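Local coordinates for protein metagenomic carboxyl esterase MGS0156 (Uncultured organism, PDB 5D8M) that probably hydrolyses carboxylic ester bonds, acting as a carboxyl esterase, at residues A85-V90 and N149-F154; E115-A120 and I331-E336. All coordinates share one frame; numbering follows the deposited sequence.

Interaction 1. Residues A85-V90 and N149-F154; sequences AGIRLV and NDTIVF
Strands 87-90 and 151-154 pair in parallel in the central sheet of what is probably an alpha/beta-hydrolase fold. Arg88 and Val90 reach across by their N-H groups to Thr151 O and Val153 O. Arg88 O takes the N-H of Val153 at 2.9 Å. Gly86 O receives Thr151 N just before the first strand begins.

The packing is tight toward the C-terminal ends. Val90 CG1, anti to the backbone N (chi1 -176°), lies 3.7 Å from Phe154 CE1, and the two side chains run alongside each other. Val90 CG2 meets Ile152 CG2 on the same face. On the other face, Ile87 CG2 touches Val153 CG2 at 3.8 Å. Helix 324-338 covers this face.

The N-terminal end is looser and wetter. Two waters link Ala85 O to Thr151 OG1, and one of them also lies 2.7 Å from Asn149 O. On the face of Val90 and Ile152 the grip is firm: the bend of Arg88 at chi3 (-59°) goes with its guanidinium turned edge-on to Asp150 in a salt bridge. Arg88 NH1 bonds Thr122 OG1 on the next strand. Arg88 NE lies 2.7 Å from Asp150 OD2, while NH2 adds a weak bond to that oxygen.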
ATOM      1  N   ALA A  85      -2.164 -12.125 -20.359  1.00 21.00           N
ATOM      2  CA  ALA A  85      -3.320 -11.222 -20.222  1.00 21.39           C
ATOM      3  C   ALA A  85      -3.053  -9.753 -20.618  1.00 22.54           C
ATOM      4  O   ALA A  85      -3.974  -8.955 -20.713  1.00 21.35           O
ATOM      5  CB  ALA A  85      -3.838 -11.270 -18.790  1.00 21.50           C
ATOM      6  N   GLY A  86      -1.799  -9.378 -20.821  1.00 23.46           N
ATOM      7  CA  GLY A  86      -1.495  -7.984 -21.118  1.00 23.59           C
ATOM      8  C   GLY A  86      -1.742  -7.041 -19.935  1.00 22.46           C
ATOM      9  O   GLY A  86      -2.087  -5.876 -20.120  1.00 20.83           O
ATOM     10  N   ILE A  87      -1.577  -7.544 -18.719  1.00 15.62           N
ATOM     11  CA  ILE A  87      -1.759  -6.718 -17.525  1.00 14.66           C
ATOM     12  C   ILE A  87      -0.488  -5.919 -17.255  1.00 17.24           C
ATOM     13  O   ILE A  87       0.610  -6.445 -17.385  1.00 16.56           O
ATOM     14  CB  ILE A  87      -2.133  -7.581 -16.291  1.00 14.59           C
ATOM     15  CG1 ILE A  87      -3.552  -8.113 -16.466  1.00 17.53           C
ATOM     16  CG2 ILE A  87      -1.990  -6.788 -14.963  1.00 13.86           C
ATOM     17  CD1 ILE A  87      -4.022  -9.005 -15.345  1.00 17.37           C
ATOM     18  N   ARG A  88      -0.655  -4.645 -16.920  1.00 14.99           N
ATOM     19  CA  ARG A  88       0.436  -3.807 -16.468  1.00 15.64           C
ATOM     20  C   ARG A  88       0.166  -3.336 -15.045  1.00 13.82           C
ATOM     21  O   ARG A  88      -0.875  -2.760 -14.762  1.00 15.40           O
ATOM     22  CB  ARG A  88       0.636  -2.596 -17.389  1.00 16.36           C
ATOM     23  CG  ARG A  88       1.688  -1.619 -16.855  1.00 17.08           C
ATOM     24  CD  ARG A  88       1.894  -0.468 -17.840  1.00 18.83           C
ATOM     25  NE  ARG A  88       2.315  -0.942 -19.153  1.00 18.11           N
ATOM     26  CZ  ARG A  88       3.572  -1.190 -19.495  1.00 16.39           C
ATOM     27  NH1 ARG A  88       4.560  -1.002 -18.631  1.00 14.31           N
ATOM     28  NH2 ARG A  88       3.839  -1.629 -20.698  1.00 20.30           N
ATOM     29  N   LEU A  89       1.116  -3.613 -14.163  1.00 11.88           N
ATOM     30  CA  LEU A  89       1.087  -3.143 -12.797  1.00 13.51           C
ATOM     31  C   LEU A  89       1.676  -1.727 -12.769  1.00 13.86           C
ATOM     32  O   LEU A  89       2.834  -1.514 -13.130  1.00 12.55           O
ATOM     33  CB  LEU A  89       1.880  -4.086 -11.888  1.00 10.50           C
ATOM     34  CG  LEU A  89       1.567  -5.579 -12.024  1.00 13.91           C
ATOM     35  CD1 LEU A  89       2.530  -6.402 -11.144  1.00 13.85           C
ATOM     36  CD2 LEU A  89       0.109  -5.869 -11.666  1.00 12.76           C
ATOM     37  N   VAL A  90       0.842  -0.768 -12.402  1.00 13.43           N
ATOM     38  CA  VAL A  90       1.263   0.605 -12.225  1.00 12.67           C
ATOM     39  C   VAL A  90       1.508   0.834 -10.738  1.00 10.37           C
ATOM     40  O   VAL A  90       0.573   0.864  -9.937  1.00 10.75           O
ATOM     41  CB  VAL A  90       0.216   1.585 -12.773  1.00 13.28           C
ATOM     42  CG1 VAL A  90       0.740   3.010 -12.655  1.00 12.00           C
ATOM     43  CG2 VAL A  90      -0.090   1.229 -14.257  1.00 12.67           C
ATOM     44  N   ASN A 149      -3.974  -0.930 -25.058  1.00 28.01           N
ATOM     45  CA  ASN A 149      -4.425  -2.315 -24.925  1.00 30.67           C
ATOM     46  C   ASN A 149      -4.044  -2.987 -23.600  1.00 30.78           C
ATOM     47  O   ASN A 149      -4.483  -4.113 -23.322  1.00 29.45           O
ATOM     48  CB  ASN A 149      -3.887  -3.147 -26.080  1.00 33.25           C
ATOM     49  CG  ASN A 149      -4.549  -2.793 -27.399  1.00 43.36           C
ATOM     50  OD1 ASN A 149      -5.722  -2.419 -27.430  1.00 47.82           O
ATOM     51  ND2 ASN A 149      -3.800  -2.905 -28.495  1.00 45.01           N
ATOM     52  N   ASP A 150      -3.230  -2.306 -22.793  1.00 23.39           N
ATOM     53  CA  ASP A 150      -2.814  -2.857 -21.511  1.00 24.27           C
ATOM     54  C   ASP A 150      -3.970  -2.839 -20.535  1.00 23.72           C
ATOM     55  O   ASP A 150      -4.760  -1.898 -20.515  1.00 20.97           O
ATOM     56  CB  ASP A 150      -1.640  -2.074 -20.913  1.00 28.68           C
ATOM     57  CG  ASP A 150      -0.300  -2.426 -21.550  1.00 34.30           C
ATOM     58  OD1 ASP A 150      -0.234  -3.371 -22.358  1.00 32.48           O
ATOM     59  OD2 ASP A 150       0.705  -1.771 -21.192  1.00 35.33           O
ATOM     60  N   THR A 151      -4.070  -3.873 -19.721  1.00 19.75           N
ATOM     61  CA  THR A 151      -5.012  -3.833 -18.615  1.00 18.63           C
ATOM     62  C   THR A 151      -4.329  -3.229 -17.380  1.00 20.92           C
ATOM     63  O   THR A 151      -3.353  -3.772 -16.856  1.00 17.84           O
ATOM     64  CB  THR A 151      -5.585  -5.232 -18.328  1.00 19.19           C
ATOM     65  OG1 THR A 151      -6.265  -5.703 -19.499  1.00 24.59           O
ATOM     66  CG2 THR A 151      -6.581  -5.160 -17.201  1.00 18.22           C
ATOM     67  N   ILE A 152      -4.827  -2.074 -16.952  1.00 15.84           N
ATOM     68  CA  ILE A 152      -4.174  -1.290 -15.913  1.00 15.49           C
ATOM     69  C   ILE A 152      -4.570  -1.752 -14.507  1.00 16.77           C
ATOM     70  O   ILE A 152      -5.753  -1.731 -14.142  1.00 14.07           O
ATOM     71  CB  ILE A 152      -4.504   0.206 -16.076  1.00 15.05           C
ATOM     72  CG1 ILE A 152      -3.977   0.706 -17.423  1.00 19.87           C
ATOM     73  CG2 ILE A 152      -3.930   1.008 -14.919  1.00 12.97           C
ATOM     74  CD1 ILE A 152      -2.449   0.572 -17.577  1.00 18.22           C
ATOM     75  N   VAL A 153      -3.576  -2.209 -13.747  1.00 14.55           N
ATOM     76  CA  VAL A 153      -3.780  -2.592 -12.358  1.00 14.35           C
ATOM     77  C   VAL A 153      -2.835  -1.786 -11.468  1.00 12.31           C
ATOM     78  O   VAL A 153      -1.629  -2.012 -11.473  1.00 11.16           O
ATOM     79  CB  VAL A 153      -3.551  -4.109 -12.152  1.00 12.35           C
ATOM     80  CG1 VAL A 153      -3.619  -4.471 -10.640  1.00 10.52           C
ATOM     81  CG2 VAL A 153      -4.579  -4.904 -12.956  1.00 12.81           C
ATOM     82  N   PHE A 154      -3.374  -0.828 -10.720  1.00  9.32           N
ATOM     83  CA  PHE A 154      -2.555  -0.067  -9.784  1.00  8.41           C
ATOM     84  C   PHE A 154      -2.152  -0.961  -8.621  1.00 11.62           C
ATOM     85  O   PHE A 154      -2.976  -1.721  -8.109  1.00 10.69           O
ATOM     86  CB  PHE A 154      -3.305   1.157  -9.238  1.00  9.69           C
ATOM     87  CG  PHE A 154      -3.461   2.281 -10.242  1.00  8.94           C
ATOM     88  CD1 PHE A 154      -2.412   3.145 -10.494  1.00  8.61           C
ATOM     89  CD2 PHE A 154      -4.662   2.468 -10.927  1.00  9.47           C
ATOM     90  CE1 PHE A 154      -2.535   4.194 -11.406  1.00 11.70           C
ATOM     91  CE2 PHE A 154      -4.797   3.519 -11.844  1.00 15.34           C
ATOM     92  CZ  PHE A 154      -3.728   4.389 -12.075  1.00 12.13           C
TER
HETATM   93  O   HOH W   1      -5.027  -6.336 -21.850  1.00 28.17           O
HETATM   94  O   HOH W   2      -6.709  -8.559 -19.720  1.00 40.69           O

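Interaction 2. Residues E115-A120 and I331-E336; sequences ERYGYA and IARYVE
Tyr119 and Ala332 mark the closest backbone approach, with CA atoms 7.4 Å apart. Segment 331-336 is helical throughout. Segment 115-120 leaves its helix through a Schellman motif, with Gly118 at positive phi as the C-prime residue. Tyr117 and Tyr119, on either side of it in sequence, both point toward the other helix.

The Tyr119 ring lies flat over Ala332. The methyl CB stands 3.5 Å from the ring centroid, 1° off the normal, a CH-pi contact. The hydroxyl donates a very short bond, Tyr119 OH to Glu336 OE1 at 2.5 Å. Glu336 reaches it with CG anti to the backbone N (chi1 176°) and an extended chain. Glu336 OE1 is also bonded by Ser83 OG. Water 3 donates to Tyr119 OH and accepts from Arg333 NH1. A phenylalanine in place of Tyr119 would probably keep the ring on Ala332 but cost Glu336 OE1 and the water their bonds to the phenol hydroxyl.

Arg333 NH2 comes over one face of the Tyr117 ring, 3.3 Å from CG, with the two planes 60° apart. Arg333 NE is salt-bridged to Glu329, one turn earlier.

Helix 324-338 packs on strands 87-92 and 178-184 and on helix 34-48. The turn after helix 111-116 closes against it and leads into edge strand 120-123.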
ATOM      1  N   GLU A 115       7.793  -9.696 -14.132  1.00 14.79           N
ATOM      2  CA  GLU A 115       8.001  -9.533 -15.575  1.00 18.82           C
ATOM      3  C   GLU A 115       8.384 -10.849 -16.254  1.00 18.80           C
ATOM      4  O   GLU A 115       8.009 -11.110 -17.399  1.00 16.09           O
ATOM      5  CB  GLU A 115       9.049  -8.450 -15.832  1.00 20.92           C
ATOM      6  CG  GLU A 115       8.500  -7.072 -15.493  1.00 25.78           C
ATOM      7  CD  GLU A 115       9.434  -5.941 -15.851  1.00 37.44           C
ATOM      8  OE1 GLU A 115      10.560  -6.225 -16.307  1.00 47.31           O
ATOM      9  OE2 GLU A 115       9.037  -4.765 -15.679  1.00 35.53           O
ATOM     10  N   ARG A 116       9.109 -11.690 -15.537  1.00 15.01           N
ATOM     11  CA  ARG A 116       9.343 -13.042 -16.017  1.00 17.75           C
ATOM     12  C   ARG A 116       8.017 -13.740 -16.327  1.00 20.79           C
ATOM     13  O   ARG A 116       7.902 -14.489 -17.309  1.00 17.19           O
ATOM     14  CB  ARG A 116      10.109 -13.842 -14.981  1.00 16.10           C
ATOM     15  CG  ARG A 116       9.872 -15.330 -15.031  1.00 19.28           C
ATOM     16  CD  ARG A 116      10.969 -16.048 -14.266  1.00 24.43           C
ATOM     17  NE  ARG A 116      12.272 -15.807 -14.883  1.00 30.44           N
ATOM     18  CZ  ARG A 116      13.445 -16.084 -14.317  1.00 33.68           C
ATOM     19  NH1 ARG A 116      13.496 -16.608 -13.097  1.00 30.26           N
ATOM     20  NH2 ARG A 116      14.567 -15.835 -14.980  1.00 37.60           N
ATOM     21  N   TYR A 117       7.016 -13.485 -15.488  1.00 15.70           N
ATOM     22  CA  TYR A 117       5.755 -14.203 -15.629  1.00 20.27           C
ATOM     23  C   TYR A 117       4.653 -13.423 -16.329  1.00 16.02           C
ATOM     24  O   TYR A 117       3.473 -13.727 -16.146  1.00 16.69           O
ATOM     25  CB  TYR A 117       5.271 -14.684 -14.262  1.00 15.87           C
ATOM     26  CG  TYR A 117       6.150 -15.794 -13.753  1.00 16.42           C
ATOM     27  CD1 TYR A 117       6.156 -17.030 -14.381  1.00 17.52           C
ATOM     28  CD2 TYR A 117       7.010 -15.595 -12.678  1.00 18.35           C
ATOM     29  CE1 TYR A 117       6.973 -18.054 -13.941  1.00 24.17           C
ATOM     30  CE2 TYR A 117       7.841 -16.620 -12.221  1.00 18.22           C
ATOM     31  CZ  TYR A 117       7.812 -17.844 -12.852  1.00 22.46           C
ATOM     32  OH  TYR A 117       8.621 -18.869 -12.404  1.00 23.85           O
ATOM     33  N   GLY A 118       5.042 -12.444 -17.139  1.00 18.24           N
ATOM     34  CA  GLY A 118       4.147 -11.841 -18.122  1.00 17.69           C
ATOM     35  C   GLY A 118       3.437 -10.582 -17.673  1.00 19.50           C
ATOM     36  O   GLY A 118       2.537 -10.099 -18.354  1.00 20.62           O
ATOM     37  N   TYR A 119       3.825 -10.048 -16.519  1.00 19.48           N
ATOM     38  CA  TYR A 119       3.211  -8.827 -16.027  1.00 17.39           C
ATOM     39  C   TYR A 119       4.173  -7.658 -16.249  1.00 21.15           C
ATOM     40  O   TYR A 119       5.274  -7.631 -15.676  1.00 20.25           O
ATOM     41  CB  TYR A 119       2.830  -8.967 -14.543  1.00 16.04           C
ATOM     42  CG  TYR A 119       1.844 -10.100 -14.297  1.00 17.52           C
ATOM     43  CD1 TYR A 119       0.496  -9.933 -14.582  1.00 19.25           C
ATOM     44  CD2 TYR A 119       2.264 -11.340 -13.799  1.00 18.02           C
ATOM     45  CE1 TYR A 119      -0.432 -10.960 -14.382  1.00 14.48           C
ATOM     46  CE2 TYR A 119       1.339 -12.383 -13.589  1.00 16.36           C
ATOM     47  CZ  TYR A 119      -0.008 -12.172 -13.888  1.00 17.69           C
ATOM     48  OH  TYR A 119      -0.947 -13.159 -13.690  1.00 16.45           O
ATOM     49  N   ALA A 120       3.769  -6.705 -17.085  1.00 17.74           N
ATOM     50  CA  ALA A 120       4.561  -5.481 -17.278  1.00 17.45           C
ATOM     51  C   ALA A 120       4.452  -4.591 -16.035  1.00 14.61           C
ATOM     52  O   ALA A 120       3.475  -4.673 -15.287  1.00 13.25           O
ATOM     53  CB  ALA A 120       4.091  -4.715 -18.544  1.00 18.44           C
ATOM     54  N   ILE A 331      -0.250 -11.001  -5.942  1.00  9.74           N
ATOM     55  CA  ILE A 331      -1.203  -9.935  -6.227  1.00 12.46           C
ATOM     56  C   ILE A 331      -1.624  -9.976  -7.703  1.00 11.78           C
ATOM     57  O   ILE A 331      -2.821 -10.023  -7.989  1.00 13.05           O
ATOM     58  CB  ILE A 331      -0.614  -8.547  -5.891  1.00 11.52           C
ATOM     59  CG1 ILE A 331      -0.487  -8.371  -4.372  1.00 12.58           C
ATOM     60  CG2 ILE A 331      -1.422  -7.403  -6.561  1.00 11.73           C
ATOM     61  CD1 ILE A 331       0.416  -7.189  -4.026  1.00 11.27           C
ATOM     62  N   ALA A 332      -0.649  -9.966  -8.614  1.00  9.33           N
ATOM     63  CA  ALA A 332      -0.919 -10.002 -10.053  1.00 13.93           C
ATOM     64  C   ALA A 332      -1.766 -11.202 -10.456  1.00 14.57           C
ATOM     65  O   ALA A 332      -2.671 -11.071 -11.266  1.00 16.95           O
ATOM     66  CB  ALA A 332       0.410 -10.004 -10.866  1.00 10.72           C
ATOM     67  N   ARG A 333      -1.437 -12.378  -9.930  1.00 15.02           N
ATOM     68  CA  ARG A 333      -2.153 -13.595 -10.292  1.00 18.06           C
ATOM     69  C   ARG A 333      -3.565 -13.625  -9.706  1.00 16.20           C
ATOM     70  O   ARG A 333      -4.487 -14.112 -10.365  1.00 13.31           O
ATOM     71  CB  ARG A 333      -1.370 -14.844  -9.853  1.00 13.25           C
ATOM     72  CG  ARG A 333      -0.061 -15.035 -10.643  1.00 13.46           C
ATOM     73  CD  ARG A 333       0.408 -16.462 -10.541  1.00 18.15           C
ATOM     74  NE  ARG A 333       1.774 -16.663 -11.015  1.00 18.16           N
ATOM     75  CZ  ARG A 333       2.102 -16.960 -12.267  1.00 19.95           C
ATOM     76  NH1 ARG A 333       1.162 -17.082 -13.214  1.00 18.32           N
ATOM     77  NH2 ARG A 333       3.376 -17.145 -12.568  1.00 17.71           N
ATOM     78  N   TYR A 334      -3.734 -13.109  -8.486  1.00 11.55           N
ATOM     79  CA  TYR A 334      -5.068 -13.052  -7.858  1.00 13.77           C
ATOM     80  C   TYR A 334      -5.969 -12.130  -8.675  1.00 14.00           C
ATOM     81  O   TYR A 334      -7.110 -12.480  -9.000  1.00 13.58           O
ATOM     82  CB  TYR A 334      -5.005 -12.554  -6.389  1.00 12.90           C
ATOM     83  CG  TYR A 334      -6.355 -12.621  -5.694  1.00 15.18           C
ATOM     84  CD1 TYR A 334      -7.353 -11.673  -5.959  1.00 12.20           C
ATOM     85  CD2 TYR A 334      -6.641 -13.633  -4.782  1.00 14.35           C
ATOM     86  CE1 TYR A 334      -8.595 -11.746  -5.348  1.00 15.40           C
ATOM     87  CE2 TYR A 334      -7.890 -13.699  -4.161  1.00 16.64           C
ATOM     88  CZ  TYR A 334      -8.856 -12.753  -4.454  1.00 15.02           C
ATOM     89  OH  TYR A 334     -10.093 -12.825  -3.867  1.00 15.94           O
ATOM     90  N   VAL A 335      -5.465 -10.944  -9.007  1.00 11.43           N
ATOM     91  CA  VAL A 335      -6.297  -9.970  -9.719  1.00 11.93           C
ATOM     92  C   VAL A 335      -6.626 -10.452 -11.132  1.00 15.94           C
ATOM     93  O   VAL A 335      -7.789 -10.380 -11.567  1.00 17.40           O
ATOM     94  CB  VAL A 335      -5.620  -8.571  -9.766  1.00 14.55           C
ATOM     95  CG1 VAL A 335      -6.463  -7.591 -10.582  1.00 12.18           C
ATOM     96  CG2 VAL A 335      -5.441  -8.040  -8.352  1.00 12.71           C
ATOM     97  N   GLU A 336      -5.635 -10.993 -11.841  1.00 14.26           N
ATOM     98  CA  GLU A 336      -5.917 -11.568 -13.161  1.00 15.25           C
ATOM     99  C   GLU A 336      -6.985 -12.659 -13.080  1.00 17.62           C
ATOM    100  O   GLU A 336      -7.898 -12.723 -13.911  1.00 19.39           O
ATOM    101  CB  GLU A 336      -4.660 -12.146 -13.809  1.00 14.51           C
ATOM    102  CG  GLU A 336      -4.980 -12.828 -15.160  1.00 16.08           C
ATOM    103  CD  GLU A 336      -3.759 -13.424 -15.837  1.00 22.54           C
ATOM    104  OE1 GLU A 336      -2.613 -13.016 -15.509  1.00 22.00           O
ATOM    105  OE2 GLU A 336      -3.951 -14.294 -16.712  1.00 22.95           O
TER
HETATM  106  O   HOH W   3      -1.501 -15.782 -13.722  1.00 21.96           O

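In the fold
After helix 34-48 the chain reaches strand 87-92, then helix 111-116 and strand 120-123. Interaction 1 closes a loop of 58 residues when strand 151-157 returns beside strand 87-92. Interaction 2 closes a far longer loop of 210 residues, from the end of helix 111-116 to the C-terminal helix 324-338. The two loops cross, since residues 115-120 fall between the strands of interaction 1. Their centres are about 9 Å apart. Ala120 probably hydrogen-bonds to Ile87 and Leu89, which joins the edge strand to the pair. Glu336 packs on Ala85 and Ile87. Together the contacts tie three neighbouring strands to the last helix.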